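Long-range contact in lipoprotein, putative (PDB 4O4A), which is of unknown function but is a putative lipoprotein of Bacillus anthracis that may bind lipid, with a region belonging to the uncharacterised DUF6843 family: residues T28-L33 / V83-Y88. Residues are numbered along the deposited sequence; the frame is centred on the assembly and turned at random.
Sequences TDTIYL and VNDLYY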
loop_
_atom_site.group_PDB
_atom_site.type_symbol
_atom_site.label_atom_id
_atom_site.label_comp_id
_atom_site.label_asym_id
_atom_site.label_seq_id
_atom_site.Cartn_x
_atom_site.Cartn_y
_atom_site.Cartn_z
ATOM N N THR B 28 2.788 2.109 -41.593
ATOM C CA THR B 28 2.670 1.029 -40.588
ATOM C C THR B 28 1.462 0.119 -40.776
ATOM O O THR B 28 1.477 -1.013 -40.311
ATOM C CB THR B 28 2.683 1.558 -39.123
ATOM O OG1 THR B 28 1.741 2.629 -38.970
ATOM C CG2 THR B 28 4.087 2.049 -38.751
ATOM N N ASP B 29 0.415 0.640 -41.415
ATOM C CA ASP B 29 -0.789 -0.105 -41.713
ATOM C C ASP B 29 -1.165 -1.159 -40.692
ATOM O O ASP B 29 -1.173 -2.351 -41.016
ATOM C CB ASP B 29 -0.595 -0.797 -43.054
ATOM C CG ASP B 29 -0.294 0.156 -44.157
ATOM O OD1 ASP B 29 -0.741 1.321 -44.079
ATOM O OD2 ASP B 29 0.363 -0.271 -45.131
ATOM N N THR B 30 -1.444 -0.749 -39.460
ATOM C CA THR B 30 -1.886 -1.703 -38.453
ATOM C C THR B 30 -3.171 -1.236 -37.766
ATOM O O THR B 30 -3.321 -0.068 -37.438
ATOM C CB THR B 30 -0.814 -1.961 -37.398
ATOM O OG1 THR B 30 0.360 -2.429 -38.053
ATOM C CG2 THR B 30 -1.290 -3.017 -36.390
ATOM N N ILE B 31 -4.075 -2.183 -37.553
ATOM C CA ILE B 31 -5.328 -1.946 -36.877
ATOM C C ILE B 31 -5.270 -2.704 -35.570
ATOM O O ILE B 31 -4.973 -3.900 -35.566
ATOM C CB ILE B 31 -6.511 -2.490 -37.688
ATOM C CG1 ILE B 31 -6.756 -1.608 -38.900
ATOM C CG2 ILE B 31 -7.770 -2.521 -36.842
ATOM C CD1 ILE B 31 -7.843 -2.121 -39.821
ATOM N N TYR B 32 -5.537 -2.016 -34.468
ATOM C CA TYR B 32 -5.521 -2.651 -33.163
ATOM C C TYR B 32 -6.940 -2.754 -32.651
ATOM O O TYR B 32 -7.638 -1.757 -32.576
ATOM C CB TYR B 32 -4.679 -1.842 -32.177
ATOM C CG TYR B 32 -3.225 -1.765 -32.551
ATOM C CD1 TYR B 32 -2.325 -2.723 -32.109
ATOM C CD2 TYR B 32 -2.744 -0.743 -33.363
ATOM C CE1 TYR B 32 -0.979 -2.647 -32.451
ATOM C CE2 TYR B 32 -1.408 -0.663 -33.725
ATOM C CZ TYR B 32 -0.530 -1.614 -33.263
ATOM O OH TYR B 32 0.792 -1.533 -33.607
ATOM N N LEU B 33 -7.356 -3.965 -32.302
ATOM C CA LEU B 33 -8.685 -4.196 -31.763
ATOM C C LEU B 33 -8.566 -4.515 -30.287
ATOM O O LEU B 33 -7.980 -5.528 -29.909
ATOM C CB LEU B 33 -9.348 -5.352 -32.483
ATOM C CG LEU B 33 -9.399 -5.190 -33.997
ATOM C CD1 LEU B 33 -10.073 -6.391 -34.631
ATOM C CD2 LEU B 33 -10.125 -3.914 -34.389
ATOM N N VAL B 83 3.538 6.348 -39.430
ATOM C CA VAL B 83 2.473 5.793 -38.599
ATOM C C VAL B 83 1.093 6.216 -39.060
ATOM O O VAL B 83 0.766 7.402 -39.073
ATOM C CB VAL B 83 2.629 6.191 -37.122
ATOM C CG1 VAL B 83 1.466 5.636 -36.291
ATOM C CG2 VAL B 83 3.958 5.688 -36.580
ATOM N N ASN B 84 0.289 5.243 -39.461
ATOM C CA ASN B 84 -1.090 5.517 -39.862
ATOM C C ASN B 84 -1.995 4.452 -39.241
ATOM O O ASN B 84 -2.992 4.073 -39.818
ATOM C CB ASN B 84 -1.225 5.498 -41.379
ATOM C CG ASN B 84 -1.010 4.122 -41.939
ATOM O OD1 ASN B 84 -0.270 3.323 -41.350
ATOM N ND2 ASN B 84 -1.654 3.820 -43.060
ATOM N N ASP B 85 -1.681 4.031 -38.028
ATOM C CA ASP B 85 -2.444 2.985 -37.365
ATOM C C ASP B 85 -3.827 3.457 -36.922
ATOM O O ASP B 85 -4.039 4.636 -36.695
ATOM C CB ASP B 85 -1.681 2.475 -36.145
ATOM C CG ASP B 85 -0.291 1.945 -36.491
ATOM O OD1 ASP B 85 -0.084 1.436 -37.625
ATOM O OD2 ASP B 85 0.586 2.019 -35.600
ATOM N N LEU B 86 -4.763 2.519 -36.831
ATOM C CA LEU B 86 -6.125 2.786 -36.380
ATOM C C LEU B 86 -6.403 1.937 -35.147
ATOM O O LEU B 86 -5.905 0.815 -35.026
ATOM C CB LEU B 86 -7.123 2.455 -37.474
ATOM C CG LEU B 86 -6.982 3.290 -38.751
ATOM C CD1 LEU B 86 -7.911 2.779 -39.833
ATOM C CD2 LEU B 86 -7.250 4.767 -38.463
ATOM N N TYR B 87 -7.170 2.480 -34.217
ATOM C CA TYR B 87 -7.470 1.787 -32.975
ATOM C C TYR B 87 -8.976 1.702 -32.769
ATOM O O TYR B 87 -9.717 2.640 -33.059
ATOM C CB TYR B 87 -6.806 2.512 -31.802
ATOM C CG TYR B 87 -5.332 2.813 -32.017
ATOM C CD1 TYR B 87 -4.348 1.927 -31.610
ATOM C CD2 TYR B 87 -4.931 3.994 -32.608
ATOM C CE1 TYR B 87 -2.995 2.190 -31.800
ATOM C CE2 TYR B 87 -3.585 4.277 -32.798
ATOM C CZ TYR B 87 -2.619 3.368 -32.394
ATOM O OH TYR B 87 -1.271 3.631 -32.600
ATOM N N TYR B 88 -9.437 0.552 -32.302
ATOM C CA TYR B 88 -10.844 0.368 -32.049
ATOM C C TYR B 88 -11.049 -0.468 -30.827
ATOM O O TYR B 88 -10.174 -1.250 -30.452
ATOM C CB TYR B 88 -11.491 -0.402 -33.180
ATOM C CG TYR B 88 -11.396 0.203 -34.551
ATOM C CD1 TYR B 88 -10.319 -0.056 -35.361
ATOM C CD2 TYR B 88 -12.429 0.964 -35.073
ATOM C CE1 TYR B 88 -10.259 0.455 -36.636
ATOM C CE2 TYR B 88 -12.368 1.475 -36.349
ATOM C CZ TYR B 88 -11.285 1.218 -37.117
ATOM O OH TYR B 88 -11.224 1.739 -38.380
HETATM O O HOH W 1 1.640 -0.408 -35.666
#
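The Tyr32 and Tyr87 side chains run alongside each other in the same direction. Their rings are near parallel (12°) but offset, with centroids 5.3 Å apart, so overlap is slight. Thr30 CG2 sits over one face of the Tyr32 ring, toward its rim. Asp85 CB lies in plane at the edge of that ring. The Asp85 carboxylate is turned steeply to the ring, and a water bridges its OD2 to Tyr32 OH. On the other face of the sheet, Ile31 CG2 and Leu33 CD2 approach the Tyr88 ring obliquely, Ile31 CG2 being 3.8 Å from Tyr88 CD1.

Ahead of the strands, polar side chains join the loops. Asp85 CG stands beside its own backbone N (chi1 -58°), and OD1 reaches across to Thr28. Thr28 OG1 donates to Asp85 OD1 at 2.6 Å, from above the carboxylate plane. The same hydroxyl accepts a bond from Asn84 N, 3.0 Å from Thr28 OG1. A weak bond from Thr30 N also ends on Asp85 OD1. The Asn84 amide grips Asp29 twice. Its OD1 takes Asp29 N on a lone pair, and ND2 lies 2.8 Å from Asp29 OD1. Using both ends of the amide, this pair of bonds sets its rotation. That carboxylate oxygen of Asp29 also has a hydrogen bond with Thr27 OG1.

The backbones then run in register. Leu86 N donates a hydrogen bond to Thr30 O, Tyr32 N to Leu86 O (2.9 Å) and Tyr88 N to Tyr32 O. Strand 60-64 flanks 30-35 on its other side, and 96-98 flanks 86-90. The alternating ladder, with strand directions 14° apart, is that of neighbouring parallel strands inside a mixed five-stranded beta sheet.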